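Ribokinase, putative (Burkholderia thailandensis, PDB 3B1N) probably phosphorylates nucleosides as a pfkB-family (ribokinase-like) kinase, and binds mizoribine together with ADP. Local coordinates at residues B[45-59]-B[287-299]. Residues are numbered along the deposited sequence; the frame is centred on the assembly and turned at random. Where two conformers were deposited one is given.
Sequences EFGGCAGNIAYALNL and QGPQTYAPTRAEI. With MZR (5-hydroxy-1-(beta-D-ribofuranosyl)-1H-imidazole-4-carboxamide), chain F.
The amide nitrogen of Gln-290 carries two hydrogen bonds: NE2 donates to Asn-52 OD1 at 2.9 Å, N-H...O angle 172°, and also bonds the hydroxyl of Tyr-78. The acceptor lies in the amide plane of Gln-290, and the donor meets OD1 on a lone pair in the carbonyl plane, so the bond is sound from both ends although the two amides stand nearly perpendicular, at 82°. With OD1 taken by Gln-290, ND2 of the same amide faces the ligand and donates to mizoribine O3' (3.0 Å) and to Asp-253 OD2. Gly-48 N, at the N-cap of helix 49-59, donates to the same O3'. Pro-289 packs its CB against this amide, 3.3 Å from Asn-52 OD1.

Further along the helix, Tyr-55 reaches over to residues 290-293. Its CG is anti to the backbone N (chi1 178°), which lays the ring against Gln-290: CB sits over one face, 3.8 Å from the centroid, a CH-pi contact. The phenol OH donates to Tyr-292 O at 2.6 Å, the carbonyl oxygen lying near the ring plane. An edge of Tyr-55 also points toward the face of Tyr-292 in an offset edge-to-face pair, and Leu-59 CD1 rests over a face of Tyr-292, 3.5 Å from CE2. Waters bridge at several points, including one between Phe-46 O and Gln-290 N and another linking Asn-52 O with Tyr-292 OH.

The contact therefore joins strand 45-47 and the helix after it to the loop leading into helix 296-307. Gln-290, itself bonded by Tyr-78 and Arg-81, acts as a second-shell residue: by occupying OD1 it is placed to fix, together with Asp-253 at ND2, the rotation of the Asn-52 amide, consistent with a preset N-H for the ribose 3'-hydroxyl.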
ATOM      1  N   GLU B  45      -8.367  -4.480 -12.032  1.00 15.53           N
ATOM      2  CA  GLU B  45      -8.023  -3.890 -13.318  1.00 13.83           C
ATOM      3  C   GLU B  45      -7.036  -4.847 -13.966  1.00 12.27           C
ATOM      4  O   GLU B  45      -6.259  -5.558 -13.302  1.00 12.91           O
ATOM      5  CB  GLU B  45      -7.319  -2.557 -13.141  1.00 13.14           C
ATOM      6  CG  GLU B  45      -8.061  -1.429 -12.441  1.00 17.55           C
ATOM      7  CD  GLU B  45      -9.101  -0.754 -13.275  1.00 21.99           C
ATOM      8  OE1 GLU B  45      -9.411  -1.237 -14.395  1.00 22.95           O
ATOM      9  OE2 GLU B  45      -9.610   0.290 -12.779  1.00 24.08           O
ATOM     10  N   PHE B  46      -7.035  -4.850 -15.285  1.00 10.83           N
ATOM     11  CA  PHE B  46      -6.057  -5.640 -15.999  1.00  9.55           C
ATOM     12  C   PHE B  46      -4.676  -4.998 -15.952  1.00  9.62           C
ATOM     13  O   PHE B  46      -4.531  -3.814 -16.312  1.00 12.24           O
ATOM     14  CB  PHE B  46      -6.525  -5.805 -17.474  1.00 10.94           C
ATOM     15  CG  PHE B  46      -7.823  -6.547 -17.596  1.00  9.16           C
ATOM     16  CD1 PHE B  46      -7.866  -7.915 -17.454  1.00  9.26           C
ATOM     17  CD2 PHE B  46      -9.015  -5.836 -17.790  1.00 11.83           C
ATOM     18  CE1 PHE B  46      -9.077  -8.608 -17.580  1.00 12.76           C
ATOM     19  CE2 PHE B  46     -10.243  -6.525 -17.891  1.00 14.53           C
ATOM     20  CZ  PHE B  46     -10.268  -7.892 -17.783  1.00 15.91           C
ATOM     21  N   GLY B  47      -3.670  -5.794 -15.534  1.00  8.26           N
ATOM     22  CA  GLY B  47      -2.362  -5.253 -15.242  1.00  8.33           C
ATOM     23  C   GLY B  47      -1.284  -6.281 -15.449  1.00  7.97           C
ATOM     24  O   GLY B  47      -1.430  -7.187 -16.269  1.00  8.38           O
ATOM     25  N   GLY B  48      -0.185  -6.094 -14.741  1.00  7.74           N
ATOM     26  CA  GLY B  48       1.048  -6.855 -14.967  1.00  8.50           C
ATOM     27  C   GLY B  48       1.837  -6.164 -16.061  1.00  9.87           C
ATOM     28  O   GLY B  48       1.276  -5.585 -17.027  1.00  9.73           O
ATOM     29  N   CYS B  49       3.142  -6.180 -15.911  1.00  9.74           N
ATOM     30  CA  CYS B  49       4.009  -5.435 -16.820  0.70  9.04           C
ATOM     31  C   CYS B  49       3.898  -5.906 -18.267  1.00  9.24           C
ATOM     32  O   CYS B  49       3.854  -5.087 -19.183  1.00  9.94           O
ATOM     33  CB  CYS B  49       5.444  -5.537 -16.311  0.70  9.82           C
ATOM     34  SG  CYS B  49       5.594  -4.683 -14.648  0.70 12.88           S
ATOM     35  N   ALA B  50       3.813  -7.224 -18.474  1.00  9.57           N
ATOM     36  CA  ALA B  50       3.677  -7.701 -19.863  1.00 10.08           C
ATOM     37  C   ALA B  50       2.338  -7.317 -20.429  1.00  9.50           C
ATOM     38  O   ALA B  50       2.259  -6.973 -21.615  1.00 10.18           O
ATOM     39  CB  ALA B  50       3.879  -9.212 -19.975  1.00 10.12           C
ATOM     40  N   GLY B  51       1.279  -7.393 -19.639  1.00  8.66           N
ATOM     41  CA  GLY B  51      -0.047  -7.028 -20.154  1.00  9.43           C
ATOM     42  C   GLY B  51      -0.007  -5.535 -20.529  1.00  8.50           C
ATOM     43  O   GLY B  51      -0.527  -5.139 -21.598  1.00 10.38           O
ATOM     44  N   ASN B  52       0.539  -4.717 -19.635  1.00  8.98           N
ATOM     45  CA  ASN B  52       0.532  -3.257 -19.874  1.00  7.71           C
ATOM     46  C   ASN B  52       1.350  -2.858 -21.090  1.00  8.93           C
ATOM     47  O   ASN B  52       0.910  -2.046 -21.903  1.00  8.67           O
ATOM     48  CB  ASN B  52       1.110  -2.557 -18.638  1.00  7.71           C
ATOM     49  CG  ASN B  52       0.270  -2.794 -17.368  1.00  9.18           C
ATOM     50  OD1 ASN B  52      -0.900  -3.181 -17.397  1.00  8.81           O
ATOM     51  ND2 ASN B  52       0.894  -2.462 -16.235  1.00  8.94           N
ATOM     52  N   ILE B  53       2.537  -3.438 -21.209  1.00  9.03           N
ATOM     53  CA  ILE B  53       3.429  -3.048 -22.299  1.00  7.63           C
ATOM     54  C   ILE B  53       2.833  -3.534 -23.600  1.00  8.46           C
ATOM     55  O   ILE B  53       2.855  -2.788 -24.586  1.00  9.15           O
ATOM     56  CB  ILE B  53       4.857  -3.618 -22.066  1.00  8.09           C
ATOM     57  CG1 ILE B  53       5.525  -2.933 -20.868  1.00  9.12           C
ATOM     58  CG2 ILE B  53       5.719  -3.460 -23.370  1.00  8.30           C
ATOM     59  CD1 ILE B  53       6.737  -3.706 -20.360  1.00 11.58           C
ATOM     60  N   ALA B  54       2.325  -4.774 -23.610  1.00  8.62           N
ATOM     61  CA  ALA B  54       1.690  -5.273 -24.837  1.00  8.55           C
ATOM     62  C   ALA B  54       0.483  -4.444 -25.200  1.00  8.80           C
ATOM     63  O   ALA B  54       0.214  -4.230 -26.387  1.00  9.72           O
ATOM     64  CB  ALA B  54       1.307  -6.732 -24.690  1.00  9.78           C
ATOM     65  N   TYR B  55      -0.304  -3.994 -24.213  1.00  9.66           N
ATOM     66  CA  TYR B  55      -1.509  -3.201 -24.517  1.00  8.59           C
ATOM     67  C   TYR B  55      -1.081  -1.916 -25.264  1.00  9.15           C
ATOM     68  O   TYR B  55      -1.733  -1.539 -26.249  1.00  8.51           O
ATOM     69  CB  TYR B  55      -2.250  -2.884 -23.204  1.00  9.26           C
ATOM     70  CG  TYR B  55      -3.482  -2.034 -23.406  1.00  9.79           C
ATOM     71  CD1 TYR B  55      -4.666  -2.605 -23.860  1.00 11.19           C
ATOM     72  CD2 TYR B  55      -3.431  -0.680 -23.160  1.00 10.87           C
ATOM     73  CE1 TYR B  55      -5.793  -1.818 -24.102  1.00 10.87           C
ATOM     74  CE2 TYR B  55      -4.579   0.115 -23.368  1.00 10.69           C
ATOM     75  CZ  TYR B  55      -5.715  -0.459 -23.837  1.00 11.62           C
ATOM     76  OH  TYR B  55      -6.869   0.288 -24.072  1.00 13.55           O
ATOM     77  N   ALA B  56      -0.037  -1.258 -24.780  1.00  7.62           N
ATOM     78  CA  ALA B  56       0.480  -0.047 -25.421  1.00  7.78           C
ATOM     79  C   ALA B  56       0.974  -0.321 -26.840  1.00  9.18           C
ATOM     80  O   ALA B  56       0.608   0.413 -27.766  1.00  9.28           O
ATOM     81  CB  ALA B  56       1.569   0.590 -24.586  1.00  7.62           C
ATOM     82  N   LEU B  57       1.711  -1.409 -27.009  1.00  8.72           N
ATOM     83  CA  LEU B  57       2.249  -1.729 -28.343  1.00 10.51           C
ATOM     84  C   LEU B  57       1.070  -2.025 -29.276  1.00 11.96           C
ATOM     85  O   LEU B  57       1.080  -1.588 -30.453  1.00 11.71           O
ATOM     86  CB  LEU B  57       3.267  -2.847 -28.219  1.00 11.08           C
ATOM     87  CG  LEU B  57       3.912  -3.221 -29.552  1.00 14.26           C
ATOM     88  CD1 LEU B  57       4.587  -1.963 -30.126  1.00 14.14           C
ATOM     89  CD2 LEU B  57       4.965  -4.266 -29.216  1.00 14.33           C
ATOM     90  N   ASN B  58       0.034  -2.705 -28.779  1.00 11.20           N
ATOM     91  CA  ASN B  58      -1.165  -3.038 -29.551  1.00 12.79           C
ATOM     92  C   ASN B  58      -1.959  -1.803 -29.951  1.00 13.00           C
ATOM     93  O   ASN B  58      -2.487  -1.701 -31.099  1.00 14.86           O
ATOM     94  CB  ASN B  58      -2.019  -4.040 -28.750  1.00 14.31           C
ATOM     95  CG  ASN B  58      -3.100  -4.679 -29.578  1.00 14.03           C
ATOM     96  OD1 ASN B  58      -2.797  -5.338 -30.590  1.00 17.18           O
ATOM     97  ND2 ASN B  58      -4.343  -4.478 -29.186  1.00 18.85           N
ATOM     98  N   LEU B  59      -2.064  -0.817 -29.055  1.00 11.26           N
ATOM     99  CA  LEU B  59      -2.734   0.446 -29.419  1.00 11.07           C
ATOM    100  C   LEU B  59      -2.024   1.104 -30.593  1.00 12.31           C
ATOM    101  O   LEU B  59      -2.677   1.792 -31.396  1.00 13.92           O
ATOM    102  CB  LEU B  59      -2.665   1.442 -28.254  1.00 11.18           C
ATOM    103  CG  LEU B  59      -3.600   1.214 -27.079  1.00 11.79           C
ATOM    104  CD1 LEU B  59      -3.235   2.243 -25.999  1.00 10.13           C
ATOM    105  CD2 LEU B  59      -5.084   1.334 -27.475  1.00 13.34           C
ATOM    106  N   GLN B 287      -7.912   5.815 -15.144  1.00 16.54           N
ATOM    107  CA  GLN B 287      -7.692   4.975 -13.973  1.00 18.78           C
ATOM    108  C   GLN B 287      -7.361   3.588 -14.453  1.00 18.72           C
ATOM    109  O   GLN B 287      -8.176   3.020 -15.192  1.00 22.34           O
ATOM    110  CB  GLN B 287      -9.030   4.906 -13.202  1.00 20.05           C
ATOM    111  CG  GLN B 287      -9.011   3.998 -12.003  1.00 26.31           C
ATOM    112  CD  GLN B 287      -7.951   4.391 -11.037  1.00 32.24           C
ATOM    113  OE1 GLN B 287      -7.736   5.590 -10.795  1.00 34.60           O
ATOM    114  NE2 GLN B 287      -7.243   3.399 -10.480  1.00 28.95           N
ATOM    115  N   GLY B 288      -6.247   3.015 -14.002  1.00 16.38           N
ATOM    116  CA  GLY B 288      -5.908   1.654 -14.394  1.00 16.01           C
ATOM    117  C   GLY B 288      -4.745   1.781 -15.370  1.00 15.24           C
ATOM    118  O   GLY B 288      -4.626   2.793 -16.078  1.00 16.80           O
ATOM    119  N   PRO B 289      -3.913   0.748 -15.482  1.00 12.80           N
ATOM    120  CA  PRO B 289      -2.808   0.812 -16.459  1.00 11.54           C
ATOM    121  C   PRO B 289      -3.263   0.667 -17.911  1.00 10.75           C
ATOM    122  O   PRO B 289      -2.479   1.061 -18.781  1.00  9.96           O
ATOM    123  CB  PRO B 289      -1.880  -0.346 -16.041  1.00 12.59           C
ATOM    124  CG  PRO B 289      -2.702  -1.201 -15.146  1.00 13.69           C
ATOM    125  CD  PRO B 289      -3.791  -0.396 -14.544  1.00 12.13           C
ATOM    126  N   GLN B 290      -4.467   0.131 -18.185  1.00 10.54           N
ATOM    127  CA  GLN B 290      -4.852  -0.150 -19.576  1.00 11.44           C
ATOM    128  C   GLN B 290      -6.217   0.416 -19.969  1.00 12.61           C
ATOM    129  O   GLN B 290      -6.786   0.002 -20.979  1.00 16.09           O
ATOM    130  CB  GLN B 290      -4.835  -1.661 -19.847  1.00 11.68           C
ATOM    131  CG  GLN B 290      -3.494  -2.376 -19.612  1.00 11.43           C
ATOM    132  CD  GLN B 290      -3.657  -3.897 -19.741  1.00 11.27           C
ATOM    133  OE1 GLN B 290      -4.522  -4.376 -20.529  1.00 12.82           O
ATOM    134  NE2 GLN B 290      -2.791  -4.654 -19.088  1.00  9.12           N
ATOM    135  N   THR B 291      -6.750   1.395 -19.254  0.50 12.47           N
ATOM    136  CA  THR B 291      -8.086   1.838 -19.653  0.50 12.58           C
ATOM    137  C   THR B 291      -8.075   2.954 -20.693  0.50 12.42           C
ATOM    138  O   THR B 291      -9.062   3.084 -21.444  0.50 13.65           O
ATOM    139  CB  THR B 291      -8.985   2.157 -18.471  0.50 12.46           C
ATOM    140  OG1 THR B 291      -8.543   3.364 -17.848  0.50 15.15           O
ATOM    141  CG2 THR B 291      -8.926   1.021 -17.486  0.50  8.90           C
ATOM    142  N   TYR B 292      -6.980   3.713 -20.775  1.00 12.35           N
ATOM    143  CA  TYR B 292      -6.798   4.622 -21.909  1.00 11.75           C
ATOM    144  C   TYR B 292      -6.929   3.866 -23.223  1.00 12.75           C
ATOM    145  O   TYR B 292      -6.411   2.760 -23.369  1.00 13.29           O
ATOM    146  CB  TYR B 292      -5.481   5.404 -21.811  1.00 12.65           C
ATOM    147  CG  TYR B 292      -4.195   4.640 -22.154  1.00 10.00           C
ATOM    148  CD1 TYR B 292      -3.823   3.480 -21.454  1.00  9.56           C
ATOM    149  CD2 TYR B 292      -3.376   5.085 -23.196  1.00  8.46           C
ATOM    150  CE1 TYR B 292      -2.638   2.822 -21.800  1.00  9.82           C
ATOM    151  CE2 TYR B 292      -2.203   4.444 -23.540  1.00 10.70           C
ATOM    152  CZ  TYR B 292      -1.858   3.275 -22.824  1.00 10.01           C
ATOM    153  OH  TYR B 292      -0.707   2.625 -23.194  1.00 10.14           O
ATOM    154  N   ALA B 293      -7.723   4.408 -24.138  1.00 12.96           N
ATOM    155  CA  ALA B 293      -7.954   3.714 -25.391  1.00 12.56           C
ATOM    156  C   ALA B 293      -7.970   4.702 -26.573  1.00 13.47           C
ATOM    157  O   ALA B 293      -8.976   4.742 -27.342  1.00 16.44           O
ATOM    158  CB  ALA B 293      -9.284   2.908 -25.306  1.00 11.58           C
ATOM    159  N   PRO B 294      -6.882   5.467 -26.771  1.00 13.76           N
ATOM    160  CA  PRO B 294      -6.763   6.315 -27.951  1.00 14.11           C
ATOM    161  C   PRO B 294      -6.775   5.497 -29.247  1.00 14.96           C
ATOM    162  O   PRO B 294      -6.215   4.393 -29.323  1.00 15.16           O
ATOM    163  CB  PRO B 294      -5.409   7.021 -27.757  1.00 13.87           C
ATOM    164  CG  PRO B 294      -4.590   5.951 -27.004  1.00 13.42           C
ATOM    165  CD  PRO B 294      -5.593   5.350 -26.044  1.00 12.70           C
ATOM    166  N   THR B 295      -7.417   6.054 -30.265  1.00 14.89           N
ATOM    167  CA  THR B 295      -7.270   5.487 -31.576  1.00 16.03           C
ATOM    168  C   THR B 295      -5.894   5.798 -32.090  1.00 15.11           C
ATOM    169  O   THR B 295      -5.161   6.703 -31.621  1.00 15.43           O
ATOM    170  CB  THR B 295      -8.299   6.039 -32.581  1.00 15.49           C
ATOM    171  OG1 THR B 295      -8.043   7.419 -32.793  1.00 18.44           O
ATOM    172  CG2 THR B 295      -9.724   5.815 -32.074  1.00 19.29           C
ATOM    173  N   ARG B 296      -5.496   5.032 -33.082  1.00 16.53           N
ATOM    174  CA  ARG B 296      -4.202   5.285 -33.632  1.00 17.13           C
ATOM    175  C   ARG B 296      -4.104   6.686 -34.266  1.00 17.19           C
ATOM    176  O   ARG B 296      -3.101   7.364 -34.138  1.00 18.08           O
ATOM    177  CB  ARG B 296      -3.874   4.184 -34.648  1.00 18.28           C
ATOM    178  CG  ARG B 296      -2.523   4.353 -35.179  1.00 18.72           C
ATOM    179  CD  ARG B 296      -1.578   3.856 -34.136  1.00 27.13           C
ATOM    180  NE  ARG B 296      -0.189   3.802 -34.585  1.00 31.35           N
ATOM    181  CZ  ARG B 296       0.566   4.880 -34.732  1.00 29.24           C
ATOM    182  NH1 ARG B 296       0.043   6.064 -34.480  1.00 29.17           N
ATOM    183  NH2 ARG B 296       1.819   4.753 -35.115  1.00 32.24           N
ATOM    184  N   ALA B 297      -5.197   7.123 -34.917  1.00 16.94           N
ATOM    185  CA  ALA B 297      -5.245   8.502 -35.461  1.00 18.62           C
ATOM    186  C   ALA B 297      -5.095   9.545 -34.362  1.00 17.44           C
ATOM    187  O   ALA B 297      -4.352  10.525 -34.558  1.00 19.41           O
ATOM    188  CB  ALA B 297      -6.546   8.740 -36.261  1.00 19.26           C
ATOM    189  N   GLU B 298      -5.761   9.343 -33.218  1.00 16.48           N
ATOM    190  CA  GLU B 298      -5.616  10.244 -32.042  1.00 16.00           C
ATOM    191  C   GLU B 298      -4.172  10.321 -31.518  1.00 15.96           C
ATOM    192  O   GLU B 298      -3.653  11.381 -31.196  1.00 16.04           O
ATOM    193  CB  GLU B 298      -6.546   9.822 -30.903  1.00 17.03           C
ATOM    194  CG  GLU B 298      -8.040  10.234 -31.121  1.00 21.97           C
ATOM    195  CD  GLU B 298      -9.022   9.494 -30.195  1.00 29.08           C
ATOM    196  OE1 GLU B 298      -8.598   8.595 -29.429  1.00 25.57           O
ATOM    197  OE2 GLU B 298     -10.244   9.796 -30.227  1.00 29.29           O
ATOM    198  N   ILE B 299      -3.486   9.176 -31.475  1.00 14.21           N
ATOM    199  CA  ILE B 299      -2.094   9.180 -31.090  1.00 13.60           C
ATOM    200  C   ILE B 299      -1.251  10.050 -32.012  1.00 13.67           C
ATOM    201  O   ILE B 299      -0.470  10.893 -31.536  1.00 13.74           O
ATOM    202  CB  ILE B 299      -1.526   7.723 -31.013  1.00 12.62           C
ATOM    203  CG1 ILE B 299      -2.231   6.966 -29.892  1.00 12.31           C
ATOM    204  CG2 ILE B 299      -0.002   7.783 -30.732  1.00 14.06           C
ATOM    205  CD1 ILE B 299      -1.986   5.435 -29.865  1.00 13.80           C
TER
HETATM  206  N1  MZR F 401       6.778  -8.273 -10.180  1.00 14.83           N
HETATM  207  O3  MZR F 401       4.936  -7.124 -11.933  1.00 13.76           O
HETATM  208  C4  MZR F 401       4.751  -6.299 -10.803  1.00 13.32           C
HETATM  209  C5  MZR F 401       5.458  -6.414  -9.548  1.00 13.51           C
HETATM  210  C6  MZR F 401       6.470  -7.420  -9.218  1.00 15.14           C
HETATM  211  O6  MZR F 401       6.928  -7.371  -8.056  1.00 16.75           O
HETATM  212  N7  MZR F 401       4.929  -5.406  -8.801  1.00 12.63           N
HETATM  213  C8  MZR F 401       4.007  -4.753  -9.547  1.00 13.29           C
HETATM  214  N9  MZR F 401       3.883  -5.297 -10.792  1.00 10.91           N
HETATM  215  C1' MZR F 401       3.020  -4.823 -11.886  1.00 10.10           C
HETATM  216  C2' MZR F 401       1.570  -4.516 -11.554  1.00 10.72           C
HETATM  217  O2' MZR F 401       0.834  -5.701 -11.839  1.00  9.82           O
HETATM  218  C3' MZR F 401       1.278  -3.289 -12.455  1.00 10.89           C
HETATM  219  O3' MZR F 401       0.255  -3.451 -13.442  1.00  8.82           O
HETATM  220  C4' MZR F 401       2.597  -2.967 -13.105  1.00 11.70           C
HETATM  221  O4' MZR F 401       3.550  -3.547 -12.233  1.00 12.58           O
HETATM  222  C5' MZR F 401       2.812  -1.476 -13.208  1.00 14.07           C
HETATM  223  O5' MZR F 401       4.089  -1.292 -13.875  1.00 17.97           O
HETATM  224  O   HOH W   1     -11.261   2.018 -14.162  1.00 31.85           O
HETATM  225  O   HOH W   2      -8.674   1.111 -10.412  1.00 36.88           O
HETATM  226  O   HOH W   3      -6.070  -1.578 -16.579  1.00 12.26           O
HETATM  227  O   HOH W   4      -3.308  -6.550 -22.133  1.00 27.62           O
HETATM  228  O   HOH W   5      -0.096   0.532 -21.562  1.00 10.11           O
HETATM  229  O   HOH W   6      -5.539   2.347 -30.972  1.00 18.53           O